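PDB 2PEB: putative dioxygenase from Nostoc punctiforme, which probably acts as a metal-dependent dioxygenase of the Dopa 4,5-dioxygenase family, cleaving catechol-type aromatic rings. Local coordinates for residues H13-F18 with L83-T88; E31-R36 with V70-L75; D94-S99 with L108-L113. All coordinates share one frame; numbering follows the deposited sequence.

Interaction 1. Residues H13-F18 with L83-T88; sequences HAHVYF and LVHPET. With ZN (zinc ion), chain C.
His13 and His15 on one strand and His85 on its antiparallel neighbour project their rings from the same face of the sheet onto a zinc ion, bound by His13 ND1 at 2.1 Å, His15 NE2 at 1.9 Å and His85 NE2 at 2.2 Å. A chi1 of 74°, with CG between backbone N and carbonyl carbon, swings the His85 ring across toward the zinc and the His13 strand. CB of His13 lies over its face, a CH-pi contact, while NE2 of His15 meets its edge. The other ring nitrogen, His85 ND1, donates an almost straight bond to Pro86 O (2.8 Å) in the ring plane, which with zinc on NE2 fixes the ring's rotation. Four backbone bonds pair His13 with His85 and His15 with Leu83, and on the reverse face Ala14 CB packs on Val84 CG2. The buried packing continues at Tyr17, whose CE2 edge touches Leu83 CB (3.8 Å) while its OH bonds His52. A leucine here would probably leave His52 ND1 without its hydroxyl mate and open a gap beside Leu83. The Glu87 end is looser and partly exposed: Glu87 OE2 lies 2.7 Å from His13 NE2, but with geometry wrong for a hydrogen bond and a second side-chain conformer. Three histidines from two antiparallel strands, with two ligand atoms from outside them, make the zinc site of this putative dioxygenase.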
# COMPACT_ATOMS: atom_id res chain seq x y z
N HIS A 13 5.56 -4.95 -9.06
CA HIS A 13 6.22 -3.72 -9.51
C HIS A 13 5.93 -2.61 -8.57
O HIS A 13 4.82 -2.46 -8.11
CB HIS A 13 5.62 -3.27 -10.82
CG HIS A 13 6.09 -4.03 -12.01
ND1 HIS A 13 5.69 -3.70 -13.29
CD2 HIS A 13 6.95 -5.08 -12.12
CE1 HIS A 13 6.27 -4.54 -14.14
NE2 HIS A 13 7.06 -5.36 -13.46
N ALA A 14 6.94 -1.81 -8.28
CA ALA A 14 6.77 -0.43 -7.82
C ALA A 14 7.05 0.55 -8.97
O ALA A 14 8.02 0.42 -9.69
CB ALA A 14 7.67 -0.18 -6.68
N HIS A 15 6.13 1.49 -9.16
CA HIS A 15 6.28 2.63 -10.09
C HIS A 15 6.46 3.88 -9.22
O HIS A 15 5.57 4.26 -8.45
CB HIS A 15 5.10 2.70 -11.08
CG HIS A 15 5.05 1.51 -12.02
ND1 HIS A 15 5.70 1.52 -13.24
CD2 HIS A 15 4.46 0.30 -11.92
CE1 HIS A 15 5.55 0.36 -13.83
NE2 HIS A 15 4.76 -0.39 -13.08
N VAL A 16 7.65 4.46 -9.29
CA VAL A 16 8.01 5.62 -8.49
C VAL A 16 7.89 6.83 -9.38
O VAL A 16 8.64 6.99 -10.37
CB VAL A 16 9.45 5.49 -7.94
CG1 VAL A 16 9.80 6.70 -7.08
CG2 VAL A 16 9.64 4.19 -7.13
N TYR A 17 6.87 7.65 -9.11
CA TYR A 17 6.59 8.83 -9.88
C TYR A 17 7.42 10.02 -9.42
O TYR A 17 7.76 10.16 -8.23
CB TYR A 17 5.08 9.14 -9.85
CG TYR A 17 4.29 7.99 -10.41
CD1 TYR A 17 4.08 7.88 -11.77
CD2 TYR A 17 3.77 6.98 -9.58
CE1 TYR A 17 3.41 6.80 -12.31
CE2 TYR A 17 3.05 5.89 -10.12
CZ TYR A 17 2.87 5.83 -11.50
OH TYR A 17 2.22 4.78 -12.09
N PHE A 18 7.72 10.90 -10.36
CA PHE A 18 8.47 12.10 -10.05
C PHE A 18 8.24 13.18 -11.09
O PHE A 18 7.70 12.95 -12.17
CB PHE A 18 9.98 11.78 -9.94
CG PHE A 18 10.54 11.23 -11.21
CD1 PHE A 18 11.00 12.08 -12.21
CD2 PHE A 18 10.52 9.85 -11.46
CE1 PHE A 18 11.46 11.59 -13.40
CE2 PHE A 18 10.97 9.36 -12.65
CZ PHE A 18 11.44 10.21 -13.61
N LEU A 83 3.06 3.78 -6.78
CA LEU A 83 2.21 2.67 -7.04
C LEU A 83 2.92 1.34 -6.88
O LEU A 83 3.99 1.11 -7.45
CB LEU A 83 1.73 2.77 -8.47
CG LEU A 83 0.90 1.60 -8.99
CD1 LEU A 83 -0.48 1.58 -8.30
CD2 LEU A 83 0.69 1.67 -10.52
N VAL A 84 2.35 0.44 -6.11
CA VAL A 84 2.80 -0.94 -6.09
C VAL A 84 1.68 -1.88 -6.57
O VAL A 84 0.59 -1.83 -6.08
CB VAL A 84 3.32 -1.41 -4.71
CG1 VAL A 84 3.79 -2.91 -4.77
CG2 VAL A 84 4.44 -0.46 -4.18
N HIS A 85 1.97 -2.71 -7.56
CA HIS A 85 0.98 -3.60 -8.11
C HIS A 85 1.57 -4.99 -8.23
O HIS A 85 2.77 -5.15 -8.41
CB HIS A 85 0.35 -3.07 -9.42
CG HIS A 85 1.24 -3.15 -10.63
ND1 HIS A 85 1.48 -4.34 -11.28
CD2 HIS A 85 1.90 -2.20 -11.33
CE1 HIS A 85 2.31 -4.13 -12.30
NE2 HIS A 85 2.57 -2.84 -12.36
N PRO A 86 0.72 -6.00 -8.09
CA PRO A 86 1.13 -7.37 -8.30
C PRO A 86 1.15 -7.68 -9.77
O PRO A 86 0.67 -6.88 -10.59
CB PRO A 86 0.03 -8.15 -7.60
CG PRO A 86 -1.16 -7.29 -7.77
CD PRO A 86 -0.72 -5.92 -7.71
N GLU A 87 1.75 -8.82 -10.07
CA GLU A 87 1.76 -9.36 -11.41
C GLU A 87 1.12 -10.72 -11.33
O GLU A 87 1.73 -11.66 -10.84
CB GLU A 87 3.20 -9.47 -11.93
CG GLU A 87 3.83 -8.13 -12.07
CD GLU A 87 5.30 -8.22 -12.39
OE1 GLU A 87 6.06 -8.82 -11.59
OE2 GLU A 87 5.69 -7.66 -13.42
N THR A 88 -0.14 -10.81 -11.79
CA THR A 88 -0.95 -12.00 -11.72
C THR A 88 -1.44 -12.43 -13.09
O THR A 88 -2.21 -13.39 -13.20
CB THR A 88 -2.20 -11.75 -10.86
OG1 THR A 88 -3.06 -10.85 -11.56
CG2 THR A 88 -1.81 -11.15 -9.50
ZN ZN C . 4.31 -2.17 -13.51

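Interaction 2. Residues E31-R36 with V70-L75; sequences EGLGAR and VPWLML
Trp72 carries its CG anti to the backbone N (chi1 -168°), which points the indole at helix 31-36, and Arg36 answers with CG anti to its carbonyl carbon and a chain extended from CG to NE that carries the guanidinium out over the indole; the two side chains cross at about a right angle. They join the two helices of a ferredoxin-like alpha+beta fold, in which helix 66-76 packs on the face of the antiparallel sheet that bears Val84. The helix segments run roughly antiparallel, at 149°, with axes 11.3 Å apart, a wide spacing that is bridged by large side chains rather than by close backbones. The indole reaches across this gap. Its six-membered ring meets the backbone of Gly32, which has no side chain to hold the ring off, and CH2 of Trp72 comes to 3.7 Å from Gly32 CA. Beside this, Leu33 CD2 approaches Trp72 CE3 at 4.0 Å, and the same methyl meets Leu73 CD2 at 4.2 Å, continuing the apolar layer. Phe37 adds an edge-to-face partner to the indole. The outer border is the exposed Arg36, which also packs against Lys3 of the second subunit. Its CD comes within 3.4 Å of Trp72 NE1, and Trp72 CZ2 lies over one face of the guanidinium, the two planes 29° apart. Arg36 NE and Trp72 NE1 are both donors, so their proximity is packing and not a bond. The guanidinium instead turns an edge back to its own helix, where Arg36 NH1 gives a weak in-plane bond of 3.4 Å to Gly32 O.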
# COMPACT_ATOMS: atom_id res chain seq x y z
N GLU A 31 18.57 4.51 -5.86
CA GLU A 31 19.86 4.00 -5.40
C GLU A 31 19.70 3.21 -4.11
O GLU A 31 20.30 2.15 -3.94
CB GLU A 31 20.83 5.13 -5.18
CG GLU A 31 22.25 4.67 -4.83
CD GLU A 31 22.48 4.38 -3.36
OE1 GLU A 31 21.71 4.89 -2.52
OE2 GLU A 31 23.45 3.65 -3.03
N GLY A 32 18.87 3.69 -3.20
CA GLY A 32 18.58 2.95 -1.98
C GLY A 32 18.00 1.58 -2.27
O GLY A 32 18.35 0.60 -1.63
N LEU A 33 17.08 1.51 -3.22
CA LEU A 33 16.51 0.24 -3.60
C LEU A 33 17.56 -0.70 -4.21
O LEU A 33 17.63 -1.90 -3.87
CB LEU A 33 15.41 0.44 -4.62
CG LEU A 33 14.16 1.04 -4.05
CD1 LEU A 33 13.23 1.47 -5.21
CD2 LEU A 33 13.48 0.03 -3.15
N GLY A 34 18.32 -0.22 -5.18
CA GLY A 34 19.29 -1.06 -5.88
C GLY A 34 20.45 -1.53 -5.00
O GLY A 34 21.09 -2.52 -5.29
N ALA A 35 20.67 -0.82 -3.91
CA ALA A 35 21.72 -1.10 -2.93
C ALA A 35 21.28 -2.16 -1.96
O ALA A 35 22.09 -2.91 -1.45
CB ALA A 35 22.05 0.18 -2.15
N ARG A 36 19.99 -2.22 -1.67
CA ARG A 36 19.51 -3.04 -0.53
C ARG A 36 18.76 -4.32 -0.86
O ARG A 36 18.79 -5.26 -0.09
CB ARG A 36 18.62 -2.20 0.37
CG ARG A 36 19.29 -1.07 1.07
CD ARG A 36 18.31 -0.18 1.84
NE ARG A 36 19.03 0.73 2.72
CZ ARG A 36 19.71 1.80 2.33
NH1 ARG A 36 19.77 2.15 1.04
NH2 ARG A 36 20.34 2.54 3.24
N VAL A 70 8.70 -2.84 0.31
CA VAL A 70 7.53 -2.00 0.51
C VAL A 70 7.60 -1.27 1.88
O VAL A 70 7.52 -0.04 1.94
CB VAL A 70 6.22 -2.76 0.30
CG1 VAL A 70 5.02 -1.84 0.64
CG2 VAL A 70 6.12 -3.22 -1.20
N PRO A 71 7.91 -2.00 2.96
CA PRO A 71 8.17 -1.26 4.23
C PRO A 71 9.31 -0.24 4.15
O PRO A 71 9.20 0.85 4.73
CB PRO A 71 8.40 -2.36 5.24
CG PRO A 71 7.71 -3.58 4.67
CD PRO A 71 7.98 -3.46 3.18
N TRP A 72 10.36 -0.54 3.39
CA TRP A 72 11.41 0.44 3.19
C TRP A 72 10.91 1.70 2.52
O TRP A 72 11.23 2.80 2.98
CB TRP A 72 12.60 -0.14 2.45
CG TRP A 72 13.81 0.73 2.46
CD1 TRP A 72 14.79 0.78 3.42
CD2 TRP A 72 14.18 1.69 1.45
NE1 TRP A 72 15.74 1.71 3.05
CE2 TRP A 72 15.39 2.28 1.84
CE3 TRP A 72 13.60 2.09 0.23
CZ2 TRP A 72 16.01 3.27 1.09
CZ3 TRP A 72 14.24 3.07 -0.53
CH2 TRP A 72 15.43 3.64 -0.09
N LEU A 73 10.17 1.58 1.43
CA LEU A 73 9.58 2.73 0.76
C LEU A 73 8.56 3.48 1.64
O LEU A 73 8.46 4.71 1.60
CB LEU A 73 8.94 2.26 -0.55
CG LEU A 73 9.90 1.82 -1.67
CD1 LEU A 73 9.10 1.19 -2.83
CD2 LEU A 73 10.68 3.02 -2.08
N MSE A 74 7.85 2.73 2.47
CA MSE A 74 6.95 3.37 3.43
C MSE A 74 7.63 4.45 4.23
O MSE A 74 7.09 5.54 4.47
CB MSE A 74 6.35 2.34 4.38
CG MSE A 74 5.10 1.63 3.80
SE MSE A 74 4.54 -0.03 4.56
CE MSE A 74 3.00 0.62 5.33
N LEU A 75 8.88 4.12 4.65
CA LEU A 75 9.62 4.92 5.53
C LEU A 75 10.50 5.91 4.77
O LEU A 75 10.83 6.99 5.30
CB LEU A 75 10.51 4.08 6.44
CG LEU A 75 9.83 3.12 7.40
CD1 LEU A 75 10.89 2.42 8.31
CD2 LEU A 75 8.83 3.87 8.23

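Interaction 3. Residues D94-S99 with L108-L113; sequences DHAVYS and LNIEFL. With EDO (1,2-ethanediol), chain F.
His95 and Leu113 make the main apolar contact, a CH-pi interaction in which Leu113 CD1 sits over one face of the imidazole, 3.7 Å from the ring centroid and displaced toward its rim. The nearest ring atom is His95 CG, 3.5 Å from Leu113 CD1, and the two side chains cross at about a right angle. With its CG beside the backbone N and anti to the carbonyl carbon (chi1 -71°), His95 offers this face to the helix that begins near Ile110. Aliphatic packing extends the contact outward: Ile110 CD1 touches the exposed Ala96 CB at 3.8 Å and His95 CB at 4.0 Å. Leu108, modelled in two conformers, brings CD1 near His95 O, so its share is less certain.

Hydrogen bonds hold each segment in shape without crossing between them. Asn109 is the N-cap of helix 110-115: its OD1 accepts from Phe112 N at 2.9 Å, with the donor well above the carbonyl plane. Ser99 OG donates to His95 O (2.7 Å), again from above the carbonyl plane, tying the chain after helix 91-96 back to that helix. His95 ND1 bonds Ala91 O, and its NE2 is hydrogen-bonded to an unidentified molecule, probably from the crystallisation liquor. The ethanediol, probably of the same origin, donates from O2 to Ser99 O at 2.6 Å and also bonds Gly103 O of the second subunit.

With one face against Leu113 and the nearest atom of its side chain about 4 Å from the zinc, His95 probably helps line the pocket beside the metal, where its ring also meets that of the zinc ligand His85.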
# COMPACT_ATOMS: atom_id res chain seq x y z
N ASP A 94 -4.53 -5.89 -12.14
CA ASP A 94 -3.32 -5.66 -11.38
C ASP A 94 -3.08 -4.17 -11.09
O ASP A 94 -2.65 -3.81 -10.02
CB ASP A 94 -2.08 -6.24 -12.08
CG ASP A 94 -2.06 -7.76 -12.06
OD1 ASP A 94 -2.70 -8.33 -11.16
OD2 ASP A 94 -1.37 -8.39 -12.90
N HIS A 95 -3.30 -3.31 -12.08
CA HIS A 95 -3.11 -1.88 -11.87
C HIS A 95 -4.30 -1.18 -11.21
O HIS A 95 -4.12 -0.29 -10.41
CB HIS A 95 -2.88 -1.23 -13.21
CG HIS A 95 -1.57 -1.56 -13.82
ND1 HIS A 95 -1.28 -2.80 -14.35
CD2 HIS A 95 -0.47 -0.81 -14.01
CE1 HIS A 95 -0.04 -2.79 -14.84
NE2 HIS A 95 0.46 -1.58 -14.65
N ALA A 96 -5.53 -1.57 -11.56
CA ALA A 96 -6.68 -0.84 -11.13
C ALA A 96 -7.30 -1.28 -9.79
O ALA A 96 -7.89 -0.46 -9.08
CB ALA A 96 -7.74 -0.83 -12.23
N VAL A 97 -7.22 -2.58 -9.50
CA VAL A 97 -7.99 -3.19 -8.42
C VAL A 97 -7.05 -3.73 -7.34
O VAL A 97 -7.30 -3.59 -6.13
CB VAL A 97 -8.89 -4.33 -8.96
CG1 VAL A 97 -9.71 -4.94 -7.88
CG2 VAL A 97 -9.83 -3.81 -10.09
N TYR A 98 -5.95 -4.37 -7.76
CA TYR A 98 -5.13 -5.13 -6.86
C TYR A 98 -3.97 -4.32 -6.35
O TYR A 98 -3.11 -4.89 -5.69
CB TYR A 98 -4.60 -6.43 -7.50
CG TYR A 98 -5.62 -7.39 -8.04
CD1 TYR A 98 -6.88 -7.52 -7.45
CD2 TYR A 98 -5.31 -8.19 -9.12
CE1 TYR A 98 -7.79 -8.43 -7.92
CE2 TYR A 98 -6.21 -9.10 -9.60
CZ TYR A 98 -7.46 -9.18 -9.02
OH TYR A 98 -8.34 -10.07 -9.52
N SER A 99 -3.89 -3.04 -6.67
CA SER A 99 -2.71 -2.27 -6.38
C SER A 99 -2.85 -1.55 -5.04
O SER A 99 -3.92 -1.61 -4.40
CB SER A 99 -2.45 -1.26 -7.52
OG SER A 99 -3.63 -0.53 -7.77
N LEU A 108 -4.33 6.60 -13.25
CA LEU A 108 -3.74 5.79 -14.31
C LEU A 108 -4.69 5.68 -15.51
O LEU A 108 -5.91 5.65 -15.34
CB LEU A 108 -3.44 4.39 -13.79
CG LEU A 108 -2.69 4.30 -12.45
CD1 LEU A 108 -2.58 2.86 -12.04
CD2 LEU A 108 -1.30 4.93 -12.54
N ASN A 109 -4.12 5.60 -16.72
CA ASN A 109 -4.89 5.29 -17.89
C ASN A 109 -5.05 3.76 -17.99
O ASN A 109 -4.22 3.03 -18.54
CB ASN A 109 -4.31 5.91 -19.16
CG ASN A 109 -5.12 5.58 -20.38
OD1 ASN A 109 -6.08 4.81 -20.31
ND2 ASN A 109 -4.73 6.15 -21.53
N ILE A 110 -6.13 3.28 -17.40
CA ILE A 110 -6.45 1.86 -17.44
C ILE A 110 -6.92 1.39 -18.81
O ILE A 110 -6.65 0.27 -19.22
CB ILE A 110 -7.50 1.50 -16.37
CG1 ILE A 110 -6.99 1.90 -14.98
CG2 ILE A 110 -7.79 0.01 -16.41
CD1 ILE A 110 -5.67 1.25 -14.57
N GLU A 111 -7.63 2.25 -19.53
CA GLU A 111 -8.05 1.90 -20.85
C GLU A 111 -6.88 1.56 -21.75
O GLU A 111 -7.03 0.74 -22.68
CB GLU A 111 -8.89 3.01 -21.47
CG GLU A 111 -9.65 2.57 -22.70
CD GLU A 111 -10.60 1.40 -22.42
OE1 GLU A 111 -11.05 1.26 -21.25
OE2 GLU A 111 -10.88 0.64 -23.37
N PHE A 112 -5.73 2.19 -21.51
CA PHE A 112 -4.51 1.88 -22.28
C PHE A 112 -4.17 0.40 -22.15
O PHE A 112 -3.78 -0.24 -23.12
CB PHE A 112 -3.33 2.75 -21.83
CG PHE A 112 -2.02 2.41 -22.51
CD1 PHE A 112 -1.14 1.50 -21.94
CD2 PHE A 112 -1.69 2.99 -23.72
CE1 PHE A 112 0.06 1.17 -22.56
CE2 PHE A 112 -0.48 2.68 -24.35
CZ PHE A 112 0.39 1.75 -23.76
N LEU A 113 -4.33 -0.12 -20.93
CA LEU A 113 -4.09 -1.51 -20.66
C LEU A 113 -5.20 -2.40 -21.26
O LEU A 113 -4.91 -3.43 -21.83
CB LEU A 113 -3.94 -1.74 -19.15
CG LEU A 113 -2.83 -0.94 -18.47
CD1 LEU A 113 -2.98 -1.09 -16.99
CD2 LEU A 113 -1.46 -1.42 -18.96
C1 EDO F . -5.82 1.39 -6.47
O1 EDO F . -6.24 2.49 -5.67
C2 EDO F . -6.22 0.15 -5.72
O2 EDO F . -5.75 0.29 -4.36

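From the N terminus, strand 11-18 leads into helix 23-36, followed by strands 40-45 and 55-61, helix 66-76 and strand 82-87. Interaction 2 joins the two helices, closing a loop that carries the hairpin strands. It lies within the larger loop closed by interaction 1, which pairs 13-18 with 83-88 at the centre of the sheet; Val70 and Val84 touch where the two meet. Interaction 3 follows in series, closing the short connection through strand 100-102 and bringing helix 91-96 to the C-terminal helix. It adjoins interaction 1 through Thr88 and Asp94, whereas interactions 2 and 3 lie on opposite sides of the chain's centre, about 24 Å apart between centres.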